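Local coordinates for GTP-binding protein (Pyrococcus horikoshii, PDB 1WXQ) that is of unknown function but probably binds GTP and may hydrolyse nucleoside triphosphates, as expected of an Obg-type P-loop GTPase carrying a TGS domain, at residues D98-A102 and S173-V177; I131-E135 and E239-Y244; A154-K158 and D194-W198; K318-P324 and H341-K347; L362-L367 and K391-V395. One frame throughout, in Å; residues are numbered along the deposited sequence.

Contact 1: D98-A102 and S173-V177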
# COMPACT_ATOMS: atom_id res chain seq x y z
N ASP A 98 -12.02 -9.70 1.92
CA ASP A 98 -10.99 -9.43 2.91
C ASP A 98 -10.23 -8.23 2.35
O ASP A 98 -9.48 -7.58 3.06
CB ASP A 98 -10.02 -10.62 3.03
CG ASP A 98 -10.70 -11.89 3.49
OD1 ASP A 98 -11.48 -11.83 4.46
OD2 ASP A 98 -10.43 -12.96 2.89
N LEU A 99 -10.44 -7.97 1.06
CA LEU A 99 -9.78 -6.87 0.37
C LEU A 99 -10.58 -5.57 0.43
O LEU A 99 -10.03 -4.49 0.21
CB LEU A 99 -9.53 -7.26 -1.09
CG LEU A 99 -10.75 -7.32 -2.02
CD1 LEU A 99 -11.09 -5.93 -2.52
CD2 LEU A 99 -10.45 -8.24 -3.19
N ARG A 100 -11.87 -5.69 0.72
CA ARG A 100 -12.78 -4.54 0.79
C ARG A 100 -12.19 -3.24 1.35
O ARG A 100 -12.40 -2.18 0.80
CB ARG A 100 -14.03 -4.94 1.60
CG ARG A 100 -15.10 -3.86 1.73
CD ARG A 100 -16.24 -4.34 2.60
NE ARG A 100 -16.91 -5.52 2.05
CZ ARG A 100 -17.69 -5.50 0.97
NH1 ARG A 100 -17.90 -4.36 0.32
NH2 ARG A 100 -18.25 -6.63 0.53
N MSE A 101 -11.45 -3.33 2.46
CA MSE A 101 -10.86 -2.15 3.09
C MSE A 101 -9.39 -1.94 2.81
O MSE A 101 -8.74 -1.08 3.40
CB MSE A 101 -11.06 -2.22 4.61
CG MSE A 101 -12.51 -2.04 5.06
SE MSE A 101 -13.25 -0.38 4.40
CE MSE A 101 -11.83 0.83 4.94
N ALA A 102 -8.84 -2.72 1.89
CA ALA A 102 -7.44 -2.60 1.56
C ALA A 102 -7.10 -1.26 0.91
O ALA A 102 -7.84 -0.78 0.07
CB ALA A 102 -7.03 -3.73 0.62
N SER A 173 -18.75 3.83 0.48
CA SER A 173 -17.96 4.10 1.69
C SER A 173 -17.40 2.80 2.25
O SER A 173 -16.35 2.81 2.89
CB SER A 173 -18.81 4.77 2.78
OG SER A 173 -18.88 6.18 2.60
N GLY A 174 -18.10 1.70 2.01
CA GLY A 174 -17.65 0.42 2.52
C GLY A 174 -16.34 -0.14 1.97
O GLY A 174 -15.78 -1.09 2.52
N ILE A 175 -15.85 0.46 0.89
CA ILE A 175 -14.62 -0.03 0.30
C ILE A 175 -13.43 0.90 0.56
O ILE A 175 -12.28 0.55 0.28
CB ILE A 175 -14.80 -0.27 -1.22
CG1 ILE A 175 -15.88 -1.33 -1.44
CG2 ILE A 175 -13.50 -0.76 -1.85
CD1 ILE A 175 -17.29 -0.83 -1.27
N GLY A 176 -13.71 2.07 1.10
CA GLY A 176 -12.64 3.01 1.39
C GLY A 176 -12.62 4.24 0.49
O GLY A 176 -11.65 4.98 0.48
N VAL A 177 -13.70 4.47 -0.25
CA VAL A 177 -13.76 5.62 -1.16
C VAL A 177 -14.10 6.97 -0.46
O VAL A 177 -15.01 7.02 0.35
CB VAL A 177 -14.82 5.33 -2.26
CG1 VAL A 177 -14.96 6.55 -3.15
CG2 VAL A 177 -14.42 4.12 -3.10

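Contact 2: I131-E135 and E239-Y244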
# COMPACT_ATOMS: atom_id res chain seq x y z
N ILE A 131 -3.18 -11.54 -13.96
CA ILE A 131 -3.19 -10.16 -13.47
C ILE A 131 -4.47 -9.53 -13.97
O ILE A 131 -5.20 -8.88 -13.21
CB ILE A 131 -1.99 -9.37 -14.02
CG1 ILE A 131 -0.69 -10.03 -13.55
CG2 ILE A 131 -2.02 -7.93 -13.53
CD1 ILE A 131 0.54 -9.27 -13.97
N GLU A 132 -4.75 -9.75 -15.24
CA GLU A 132 -5.95 -9.21 -15.83
C GLU A 132 -7.18 -9.85 -15.19
O GLU A 132 -8.18 -9.18 -14.95
CB GLU A 132 -5.96 -9.44 -17.34
CG GLU A 132 -6.27 -8.19 -18.11
CD GLU A 132 -7.31 -8.43 -19.17
OE1 GLU A 132 -7.07 -9.28 -20.06
OE2 GLU A 132 -8.37 -7.76 -19.09
N PHE A 133 -7.10 -11.15 -14.88
CA PHE A 133 -8.22 -11.83 -14.25
C PHE A 133 -8.63 -11.08 -13.00
O PHE A 133 -9.76 -10.61 -12.90
CB PHE A 133 -7.86 -13.27 -13.86
CG PHE A 133 -8.97 -13.99 -13.13
CD1 PHE A 133 -10.04 -14.56 -13.82
CD2 PHE A 133 -8.98 -14.05 -11.74
CE1 PHE A 133 -11.10 -15.19 -13.14
CE2 PHE A 133 -10.04 -14.66 -11.04
CZ PHE A 133 -11.10 -15.24 -11.75
N LEU A 134 -7.71 -10.98 -12.05
CA LEU A 134 -7.95 -10.27 -10.78
C LEU A 134 -8.56 -8.88 -11.05
O LEU A 134 -9.54 -8.47 -10.42
CB LEU A 134 -6.64 -10.11 -10.02
CG LEU A 134 -6.67 -10.20 -8.49
CD1 LEU A 134 -5.51 -9.40 -7.94
CD2 LEU A 134 -7.98 -9.67 -7.93
N GLU A 135 -7.94 -8.18 -11.99
CA GLU A 135 -8.34 -6.85 -12.40
C GLU A 135 -9.86 -6.73 -12.65
O GLU A 135 -10.54 -5.92 -12.02
CB GLU A 135 -7.54 -6.51 -13.66
CG GLU A 135 -7.42 -5.04 -13.98
CD GLU A 135 -6.07 -4.71 -14.57
OE1 GLU A 135 -5.53 -5.54 -15.32
OE2 GLU A 135 -5.54 -3.61 -14.27
N GLU A 239 3.68 -5.44 -18.10
CA GLU A 239 2.85 -4.84 -17.07
C GLU A 239 3.20 -3.42 -16.63
O GLU A 239 2.31 -2.68 -16.20
CB GLU A 239 2.79 -5.77 -15.85
CG GLU A 239 1.97 -7.03 -16.08
CD GLU A 239 0.60 -6.72 -16.68
OE1 GLU A 239 -0.01 -5.70 -16.29
OE2 GLU A 239 0.13 -7.50 -17.54
N GLU A 240 4.46 -3.02 -16.71
CA GLU A 240 4.79 -1.67 -16.27
C GLU A 240 4.25 -0.65 -17.27
O GLU A 240 4.17 0.55 -16.97
CB GLU A 240 6.30 -1.51 -16.05
CG GLU A 240 6.85 -2.40 -14.90
CD GLU A 240 7.98 -1.74 -14.09
OE1 GLU A 240 8.90 -1.14 -14.69
OE2 GLU A 240 7.95 -1.82 -12.84
N LYS A 241 3.86 -1.11 -18.45
CA LYS A 241 3.28 -0.21 -19.43
C LYS A 241 1.81 -0.03 -19.06
O LYS A 241 1.20 1.00 -19.36
CB LYS A 241 3.39 -0.79 -20.83
CG LYS A 241 4.71 -0.54 -21.51
CD LYS A 241 4.56 -0.71 -23.01
CE LYS A 241 5.80 -0.23 -23.76
NZ LYS A 241 5.54 -0.15 -25.23
N ARG A 242 1.24 -1.04 -18.40
CA ARG A 242 -0.17 -1.02 -18.00
C ARG A 242 -0.42 -0.34 -16.66
O ARG A 242 -1.53 -0.40 -16.13
CB ARG A 242 -0.73 -2.44 -17.93
CG ARG A 242 -0.68 -3.17 -19.25
CD ARG A 242 -1.30 -4.57 -19.16
NE ARG A 242 -2.75 -4.54 -18.98
CZ ARG A 242 -3.37 -4.73 -17.82
NH1 ARG A 242 -2.66 -4.95 -16.72
NH2 ARG A 242 -4.69 -4.70 -17.76
N GLY A 243 0.60 0.31 -16.10
CA GLY A 243 0.42 0.99 -14.83
C GLY A 243 0.63 0.11 -13.60
O GLY A 243 0.11 0.41 -12.52
N TYR A 244 1.39 -0.97 -13.77
CA TYR A 244 1.68 -1.89 -12.68
C TYR A 244 3.17 -1.98 -12.36
O TYR A 244 4.00 -2.04 -13.26
CB TYR A 244 1.20 -3.30 -13.01
CG TYR A 244 -0.27 -3.54 -12.80
CD1 TYR A 244 -0.81 -3.54 -11.51
CD2 TYR A 244 -1.11 -3.79 -13.88
CE1 TYR A 244 -2.16 -3.79 -11.31
CE2 TYR A 244 -2.46 -4.04 -13.69
CZ TYR A 244 -2.99 -4.04 -12.40
OH TYR A 244 -4.33 -4.30 -12.21

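Contact 3: A154-K158 and D194-W198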
# COMPACT_ATOMS: atom_id res chain seq x y z
N ALA A 154 -30.27 7.43 -8.98
CA ALA A 154 -30.09 8.66 -9.74
C ALA A 154 -31.24 9.65 -9.53
O ALA A 154 -31.08 10.86 -9.63
CB ALA A 154 -29.99 8.29 -11.22
N LYS A 155 -32.44 9.09 -9.28
CA LYS A 155 -33.58 9.98 -9.17
C LYS A 155 -33.87 10.37 -7.71
O LYS A 155 -34.61 11.30 -7.42
CB LYS A 155 -34.79 9.27 -9.76
CG LYS A 155 -34.55 8.83 -11.21
CD LYS A 155 -35.84 8.55 -11.96
CE LYS A 155 -36.28 7.09 -11.85
NZ LYS A 155 -36.85 6.66 -13.12
N ARG A 156 -33.29 9.62 -6.76
CA ARG A 156 -33.41 10.03 -5.36
C ARG A 156 -32.45 11.17 -5.00
O ARG A 156 -32.01 11.31 -3.87
CB ARG A 156 -33.12 8.81 -4.48
CG ARG A 156 -33.78 8.92 -3.11
CD ARG A 156 -32.74 9.10 -1.99
NE ARG A 156 -31.48 8.44 -2.35
CZ ARG A 156 -30.58 8.25 -1.37
NH1 ARG A 156 -30.85 8.64 -0.13
NH2 ARG A 156 -29.42 7.66 -1.64
N ILE A 157 -32.02 11.81 -6.11
CA ILE A 157 -30.84 12.67 -5.99
C ILE A 157 -30.84 13.80 -7.02
O ILE A 157 -30.12 14.78 -6.92
CB ILE A 157 -29.60 11.80 -6.14
CG1 ILE A 157 -29.49 10.85 -4.95
CG2 ILE A 157 -28.33 12.67 -6.17
CD1 ILE A 157 -28.55 9.79 -5.26
N LYS A 158 -31.67 13.61 -8.06
CA LYS A 158 -31.85 14.62 -9.09
C LYS A 158 -32.90 15.64 -8.67
O LYS A 158 -32.94 16.77 -9.14
CB LYS A 158 -32.27 13.92 -10.38
CG LYS A 158 -32.32 14.88 -11.57
CD LYS A 158 -33.35 14.46 -12.62
CE LYS A 158 -33.45 15.45 -13.78
NZ LYS A 158 -32.92 14.83 -15.00
N ASP A 194 -25.71 15.13 -12.85
CA ASP A 194 -27.03 14.50 -12.87
C ASP A 194 -26.81 13.02 -13.13
O ASP A 194 -26.53 12.61 -14.25
CB ASP A 194 -27.89 15.09 -13.99
CG ASP A 194 -29.32 14.56 -13.97
OD1 ASP A 194 -29.59 13.60 -13.22
OD2 ASP A 194 -30.17 15.11 -14.71
N PRO A 195 -26.91 12.19 -12.09
CA PRO A 195 -26.70 10.75 -12.31
C PRO A 195 -27.61 10.12 -13.38
O PRO A 195 -27.16 9.28 -14.14
CB PRO A 195 -26.91 10.14 -10.92
CG PRO A 195 -27.82 11.14 -10.23
CD PRO A 195 -27.26 12.47 -10.69
N THR A 196 -28.87 10.54 -13.45
CA THR A 196 -29.81 9.99 -14.43
C THR A 196 -29.25 10.03 -15.86
O THR A 196 -29.76 9.34 -16.75
CB THR A 196 -31.15 10.75 -14.43
OG1 THR A 196 -30.96 12.07 -14.99
CG2 THR A 196 -31.71 10.86 -13.02
N LYS A 197 -28.23 10.86 -16.08
CA LYS A 197 -27.61 10.97 -17.39
C LYS A 197 -26.51 9.91 -17.59
O LYS A 197 -26.09 9.66 -18.72
CB LYS A 197 -27.02 12.37 -17.59
CG LYS A 197 -28.09 13.44 -17.77
CD LYS A 197 -29.46 12.87 -18.10
CE LYS A 197 -30.55 13.88 -17.75
NZ LYS A 197 -30.83 14.87 -18.84
N TRP A 198 -26.04 9.32 -16.50
CA TRP A 198 -24.99 8.29 -16.55
C TRP A 198 -25.42 7.03 -17.28
O TRP A 198 -26.51 6.51 -17.02
CB TRP A 198 -24.55 7.90 -15.12
CG TRP A 198 -23.67 8.92 -14.44
CD1 TRP A 198 -23.79 10.28 -14.50
CD2 TRP A 198 -22.56 8.65 -13.56
NE1 TRP A 198 -22.83 10.88 -13.72
CE2 TRP A 198 -22.07 9.91 -13.13
CE3 TRP A 198 -21.95 7.48 -13.09
CZ2 TRP A 198 -20.98 10.02 -12.24
CZ3 TRP A 198 -20.87 7.60 -12.21
CH2 TRP A 198 -20.40 8.86 -11.80

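Contact 4: K318-P324 and H341-K347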
# COMPACT_ATOMS: atom_id res chain seq x y z
N LYS A 318 2.25 6.49 -1.70
CA LYS A 318 3.04 7.70 -1.52
C LYS A 318 3.08 8.22 -0.09
O LYS A 318 2.91 9.42 0.17
CB LYS A 318 2.53 8.80 -2.45
CG LYS A 318 2.60 8.45 -3.93
CD LYS A 318 2.87 9.68 -4.79
CE LYS A 318 1.80 10.76 -4.61
NZ LYS A 318 2.17 12.04 -5.28
N LEU A 319 3.29 7.32 0.86
CA LEU A 319 3.37 7.71 2.26
C LEU A 319 4.82 8.12 2.55
O LEU A 319 5.74 7.66 1.88
CB LEU A 319 2.96 6.54 3.15
CG LEU A 319 1.54 6.03 2.88
CD1 LEU A 319 1.31 4.71 3.58
CD2 LEU A 319 0.51 7.06 3.34
N ILE A 320 5.00 9.02 3.51
CA ILE A 320 6.33 9.47 3.89
C ILE A 320 6.38 9.44 5.41
O ILE A 320 5.39 9.75 6.06
CB ILE A 320 6.60 10.92 3.43
CG1 ILE A 320 5.51 11.85 3.97
CG2 ILE A 320 6.70 10.98 1.91
CD1 ILE A 320 5.85 13.33 3.79
N PRO A 321 7.52 9.06 5.99
CA PRO A 321 7.63 9.01 7.46
C PRO A 321 7.78 10.43 8.03
O PRO A 321 8.43 11.28 7.44
CB PRO A 321 8.89 8.16 7.70
CG PRO A 321 9.21 7.54 6.34
CD PRO A 321 8.76 8.59 5.36
N VAL A 322 7.16 10.68 9.18
CA VAL A 322 7.21 11.99 9.83
C VAL A 322 7.17 11.82 11.35
O VAL A 322 6.38 11.03 11.86
CB VAL A 322 6.02 12.86 9.35
CG1 VAL A 322 5.91 14.13 10.19
CG2 VAL A 322 6.19 13.22 7.89
N TYR A 323 8.02 12.55 12.06
CA TYR A 323 8.10 12.44 13.52
C TYR A 323 7.80 13.71 14.29
O TYR A 323 8.52 14.70 14.16
CB TYR A 323 9.49 11.97 13.94
CG TYR A 323 9.94 10.65 13.36
CD1 TYR A 323 10.32 10.54 12.02
CD2 TYR A 323 10.04 9.52 14.17
CE1 TYR A 323 10.79 9.34 11.50
CE2 TYR A 323 10.52 8.31 13.66
CZ TYR A 323 10.90 8.23 12.33
OH TYR A 323 11.40 7.04 11.86
N PRO A 324 6.74 13.70 15.13
CA PRO A 324 6.35 14.85 15.94
C PRO A 324 7.04 14.82 17.30
O PRO A 324 7.06 13.79 17.97
CB PRO A 324 4.85 14.67 16.08
CG PRO A 324 4.74 13.21 16.23
CD PRO A 324 5.67 12.68 15.14
N HIS A 341 7.36 8.74 18.43
CA HIS A 341 6.47 8.19 17.40
C HIS A 341 6.76 8.61 15.97
O HIS A 341 7.38 9.64 15.71
CB HIS A 341 5.01 8.53 17.71
CG HIS A 341 4.60 8.19 19.10
ND1 HIS A 341 4.90 8.99 20.18
CD2 HIS A 341 3.92 7.13 19.59
CE1 HIS A 341 4.42 8.44 21.28
NE2 HIS A 341 3.82 7.31 20.95
N VAL A 342 6.29 7.78 15.05
CA VAL A 342 6.45 8.02 13.62
C VAL A 342 5.11 7.81 12.95
O VAL A 342 4.39 6.86 13.26
CB VAL A 342 7.44 7.02 12.98
CG1 VAL A 342 6.99 5.59 13.25
CG2 VAL A 342 7.52 7.26 11.48
N PHE A 343 4.78 8.69 12.02
CA PHE A 343 3.52 8.56 11.31
C PHE A 343 3.70 8.55 9.79
O PHE A 343 4.51 9.29 9.23
CB PHE A 343 2.55 9.66 11.73
CG PHE A 343 2.05 9.51 13.15
CD1 PHE A 343 1.08 8.56 13.46
CD2 PHE A 343 2.59 10.27 14.18
CE1 PHE A 343 0.66 8.37 14.78
CE2 PHE A 343 2.17 10.10 15.50
CZ PHE A 343 1.21 9.14 15.80
N LEU A 344 2.95 7.67 9.14
CA LEU A 344 2.96 7.57 7.70
C LEU A 344 1.96 8.63 7.23
O LEU A 344 0.76 8.50 7.44
CB LEU A 344 2.49 6.17 7.28
CG LEU A 344 3.38 4.91 7.38
CD1 LEU A 344 2.78 3.69 6.67
CD2 LEU A 344 4.75 5.25 6.81
N MSE A 345 2.47 9.71 6.65
CA MSE A 345 1.64 10.79 6.14
C MSE A 345 1.57 10.72 4.62
O MSE A 345 2.53 10.34 3.96
CB MSE A 345 2.22 12.14 6.54
CG MSE A 345 2.50 12.30 8.02
SE MSE A 345 0.95 11.83 9.05
CE MSE A 345 -0.16 13.35 8.58
N LYS A 346 0.43 11.11 4.06
CA LYS A 346 0.30 11.13 2.63
C LYS A 346 1.01 12.36 2.11
O LYS A 346 0.98 13.42 2.70
CB LYS A 346 -1.19 11.21 2.29
CG LYS A 346 -1.44 11.42 0.80
CD LYS A 346 -1.46 10.11 0.03
CE LYS A 346 -1.66 10.32 -1.48
NZ LYS A 346 -1.82 9.02 -2.14
N LYS A 347 1.74 12.24 1.00
CA LYS A 347 2.46 13.41 0.49
C LYS A 347 1.41 14.49 0.21
O LYS A 347 0.34 14.20 -0.34
CB LYS A 347 3.27 13.08 -0.78
CG LYS A 347 4.47 12.15 -0.54
CD LYS A 347 5.33 11.95 -1.80
CE LYS A 347 6.71 11.31 -1.50
NZ LYS A 347 6.71 9.89 -0.96

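Contact 5: L362-L367 and K391-V395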
# COMPACT_ATOMS: atom_id res chain seq x y z
N LEU A 362 -5.12 18.72 19.49
CA LEU A 362 -3.86 19.22 18.98
C LEU A 362 -4.13 19.83 17.62
O LEU A 362 -3.69 20.94 17.33
CB LEU A 362 -2.84 18.08 18.83
CG LEU A 362 -1.35 18.45 18.94
CD1 LEU A 362 -1.08 18.98 20.35
CD2 LEU A 362 -0.46 17.22 18.67
N GLY A 363 -4.89 19.11 16.80
CA GLY A 363 -5.22 19.60 15.48
C GLY A 363 -6.09 20.84 15.53
O GLY A 363 -5.88 21.81 14.78
N LYS A 364 -7.07 20.83 16.41
CA LYS A 364 -7.96 21.97 16.54
C LYS A 364 -7.24 23.22 17.04
O LYS A 364 -7.32 24.28 16.42
CB LYS A 364 -9.13 21.63 17.45
CG LYS A 364 -10.12 20.67 16.82
CD LYS A 364 -10.63 21.22 15.49
CE LYS A 364 -11.83 20.44 14.99
NZ LYS A 364 -12.36 21.02 13.74
N GLY A 365 -6.53 23.09 18.16
CA GLY A 365 -5.82 24.23 18.70
C GLY A 365 -4.51 24.55 18.00
O GLY A 365 -3.67 25.24 18.56
N PHE A 366 -4.35 24.07 16.77
CA PHE A 366 -3.12 24.29 16.01
C PHE A 366 -2.81 25.75 15.77
O PHE A 366 -3.69 26.54 15.43
CB PHE A 366 -3.17 23.56 14.66
CG PHE A 366 -1.92 23.72 13.83
CD1 PHE A 366 -0.80 22.93 14.09
CD2 PHE A 366 -1.84 24.67 12.82
CE1 PHE A 366 0.37 23.08 13.35
CE2 PHE A 366 -0.68 24.82 12.08
CZ PHE A 366 0.43 24.03 12.35
N LEU A 367 -1.55 26.12 15.96
CA LEU A 367 -1.14 27.49 15.72
C LEU A 367 -0.08 27.49 14.62
O LEU A 367 -0.22 28.17 13.61
CB LEU A 367 -0.61 28.14 17.01
CG LEU A 367 -1.64 28.36 18.14
CD1 LEU A 367 -1.00 29.14 19.27
CD2 LEU A 367 -2.84 29.14 17.59
N LYS A 391 7.92 20.10 15.34
CA LYS A 391 7.38 20.56 16.62
C LYS A 391 6.01 21.22 16.39
O LYS A 391 5.88 22.18 15.63
CB LYS A 391 8.34 21.56 17.29
CG LYS A 391 7.78 22.35 18.49
CD LYS A 391 7.51 21.79 19.89
CE LYS A 391 6.63 22.55 20.89
NZ LYS A 391 7.16 23.57 21.79
N ILE A 392 4.99 20.68 17.05
CA ILE A 392 3.64 21.22 16.92
C ILE A 392 3.27 22.14 18.09
O ILE A 392 3.46 21.82 19.26
CB ILE A 392 2.60 20.07 16.84
CG1 ILE A 392 2.90 19.20 15.60
CG2 ILE A 392 1.20 20.65 16.78
CD1 ILE A 392 2.03 17.97 15.48
N VAL A 393 2.74 23.31 17.75
CA VAL A 393 2.34 24.30 18.73
C VAL A 393 0.83 24.48 18.68
O VAL A 393 0.29 24.94 17.67
CB VAL A 393 3.02 25.65 18.45
CG1 VAL A 393 2.54 26.69 19.44
CG2 VAL A 393 4.52 25.48 18.54
N SER A 394 0.15 24.12 19.76
CA SER A 394 -1.30 24.25 19.81
C SER A 394 -1.81 24.91 21.08
O SER A 394 -1.28 24.67 22.16
CB SER A 394 -1.96 22.87 19.68
OG SER A 394 -1.26 22.06 18.76
N VAL A 395 -2.84 25.74 20.93
CA VAL A 395 -3.46 26.40 22.07
C VAL A 395 -4.00 25.25 22.92
O VAL A 395 -4.66 24.33 22.41
CB VAL A 395 -4.61 27.33 21.62
CG1 VAL A 395 -5.76 26.51 21.06
CG2 VAL A 395 -5.07 28.19 22.79

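Contact 1: D98-A102 and S173-V177
R100 and I175 carry this contact, in which the type I turn from L99 to A102 meets the loop between helices 164-171 and 179-188. The backbones come close here, with the two CA atoms 4.9 Å apart, yet no hydrogen bond passes directly between the segments. The polar part is a meeting of acceptors: the carbonyls of R100 and I175 face a common donor. Both, together with A102 O, accept hydrogen bonds from NZ of K215, a residue that follows helix 200-214. The CA of I175 adds a C-H...O contact to R100 O at 3.1 Å.

The remaining touches are made by side chains, mostly against backbone. R100 holds CG anti to its amide N (chi1 -178°), which carries the aliphatic chain beside the G174 carbonyl, CG lying 3.0 Å from G174 O. A bend at chi3 then brings the guanidinium edge to I175, NH1 standing 3.9 Å from CD1. Selenomethionine M101 folds back at chi2 and chi3, and its SE reaches the same G174 O at 3.2 Å. W141 of helix 127-147 touches both R100 and I175.

With R100 O and A102 O on one side and I175 O on the other, K215 NZ bridges carbonyls of both segments, a lysine clamp between two loops that share no direct hydrogen bond.

Contact 2: I131-E135 and E239-Y244
I131 and E239 mark the nearest approach of the two backbones, their CA atoms 8.8 Å apart, so the gap between helix 127-147 and the end of helix 229-241 is filled by side chains. On the second segment the chain turns back after the helix: Y244 N bonds to E239 O, and G243 has a positive phi of 86°. This turn aims R242 and Y244 at the first helix.

E135 is the main polar partner. A chi1 of -159° swings its CG away from the backbone N, and its carboxylate is gripped at both oxygens. OE1 takes R242 NH2 at 2.7 Å, the nitrogen standing above the carboxylate plane although the oxygen lies near the guanidinium plane; NH1 adds a weak second bond. OE2 accepts the Y244 hydroxyl, in a bond modelled very short and of doubtful length, and also pairs with R211. R242 NH1 turns as well to E239 OE1, 2.8 Å away on its syn lone pair, so one guanidinium links two buried acids and probably eases their mutual repulsion.

Beside this network lies a greasier patch. I131 CD1 packs on E239 CG at 3.4 Å, while I131 CG2 sits over one face of the Y244 ring, 4.3 Å from its centroid, in a CH-pi contact. I131 and Y244 also reach I219 in strand 217-222. Parallel strands 217-222 and 245-249 flank helix 229-241 in sequence, so the contact packs the helix of a beta-alpha-beta crossover against its neighbour, as in the layered P-loop GTPase fold.

Contact 3: A154-K158 and D194-W198
K158 lies across the D194 carboxylate at a slant. Its chain, extended from a chi1 of -173°, runs past the acid, CG standing 3.4 Å from D194 OD1. A turn at chi4 then brings NZ back to OD2, where the salt bridge closes at 2.8 Å on the syn lone pair. The other carboxylate oxygen is used within its own segment: T196 OG1 donates to D194 OD1 at 2.7 Å from well above the carboxylate plane, and T196 N adds a weak bond of the Asx-turn type. D194 is thereby steadied at the start of the 3-10 turn 195-197 while it holds the lysine.

These segments belong to the helical arm within the Obg-type G region; one starts at the last residue of helix 151-154 and runs on into the loop, the other precedes helix 200-214.

T196 meets K158 at about a right angle, OG1 receiving a weak second bond from NZ at 3.4 Å. Its methyl faces the other way, CG2 packing 3.6 Å from A154 CB. Alongside, the P195 ring rests on A154, CB to CB at 3.6 Å, and its CG comes within 4.4 Å of I157 CG2. W150 and L164 touch P195 as well, continuing the apolar layer into the arm. K197 leans in at the solvent side, where its NZ lies 4.4 Å from K158 NZ, two like charges with D194 close by.

Contact 4: K318-P324 and H341-K347
Two first torsions set the Y323-V342 pair: chi1 of -58° in Y323 puts CG opposite its carbonyl carbon, and chi1 of 56° in V342 turns CG2 away from its own amide N. The valine then runs alongside the ring in the same direction, with V342 CB in CH-pi contact 3.8 Å from the Y323 ring centroid and CG2 over the same face, nearer its margin.

The backbones form an antiparallel ladder with a marked twist, the short strand axes running at 134°. I320 and M345 exchange both bonds, I320 N to M345 O measuring 2.8 Å. V322 and F343 do likewise, F343 N to V322 O also at 2.8 Å, though the return bond is weak. K347 N extends the ladder to K318 O. P321, lacking an N-H, occupies a non-hydrogen-bonded pair with L344.

On one face L319 CD1 meets L344 CD1 at 3.6 Å. On the other, V322 CB packs at 3.8 Å on CG of selenomethionine M345. Near the end of the ladder P324 CD reaches the edge of the F343 ring.

Helix 351-358 covers V322, P324, F343 and M345, chiefly through L354. Helix 305-316 and I71 of strand 68-77 cover P321 and L344. Strand 343-346 ends the four-stranded sheet, while 319-325 continues it to parallel strand 388-394, the 2-1-4-3 order of a beta-grasp, as in TGS domains.

Contact 5: L362-L367 and K391-V395
L362 reaches over strand 388-394 from the last turn of helix 360-364. From CB, a chi1 of -153° turns CG away from the helix N-H, and CG settles 4.0 Å from I392 CG2. There it forks: CD1 comes to S394 OG at 3.5 Å, while CD2 goes to I392 CD1 at 4.1 Å. The leucine thus straddles two residues that are next but one along the strand.

Its backbone is tied down as well. S394 OG donates to L362 O at 3.0 Å, from beside the carbonyl and tilted a little out of its plane, which fastens the helix end to the strand. Past G365 the chain enters strand 366-371, where F366 pairs with S394 in a non-hydrogen-bonded antiparallel bridge. L367 N bonds to V393 O at 2.8 Å; a bond from V395 N to G365 O is less sure. The F366 ring meets I392 CG2 edge-on, CD1 lying 4.1 Å away.

I392 also touches L354 and A355, so this side of the strand faces helix 351-358. Outermost strand 366-371 runs antiparallel to inner strand 388-394; the 2-1-4-3 order with a helical layer on one face fits the ubiquitin-like beta-grasp fold of TGS domains.

How the contacts relate
Contact 2 is the most buried and the most ionic, with acids, an arginine and a tyrosine beside an isoleucine, packed against strand 217-222 of the GTPase sheet. Contact 1, about 20 Å away between centres, is a surface meeting of loops without a direct hydrogen bond. Contact 3, in the helical arm farthest from the chain's centre, mixes one salt bridge with small apolar groups. All three lie in the Obg-type G region. Contacts 4 and 5 share the four-stranded sheet, through neighbouring strands 319-325 and 388-394, and both rest on helix 351-358. Backbone ladder bonds dominate in contact 4, whereas contact 5 combines fewer of them with a helix-to-strand serine bond.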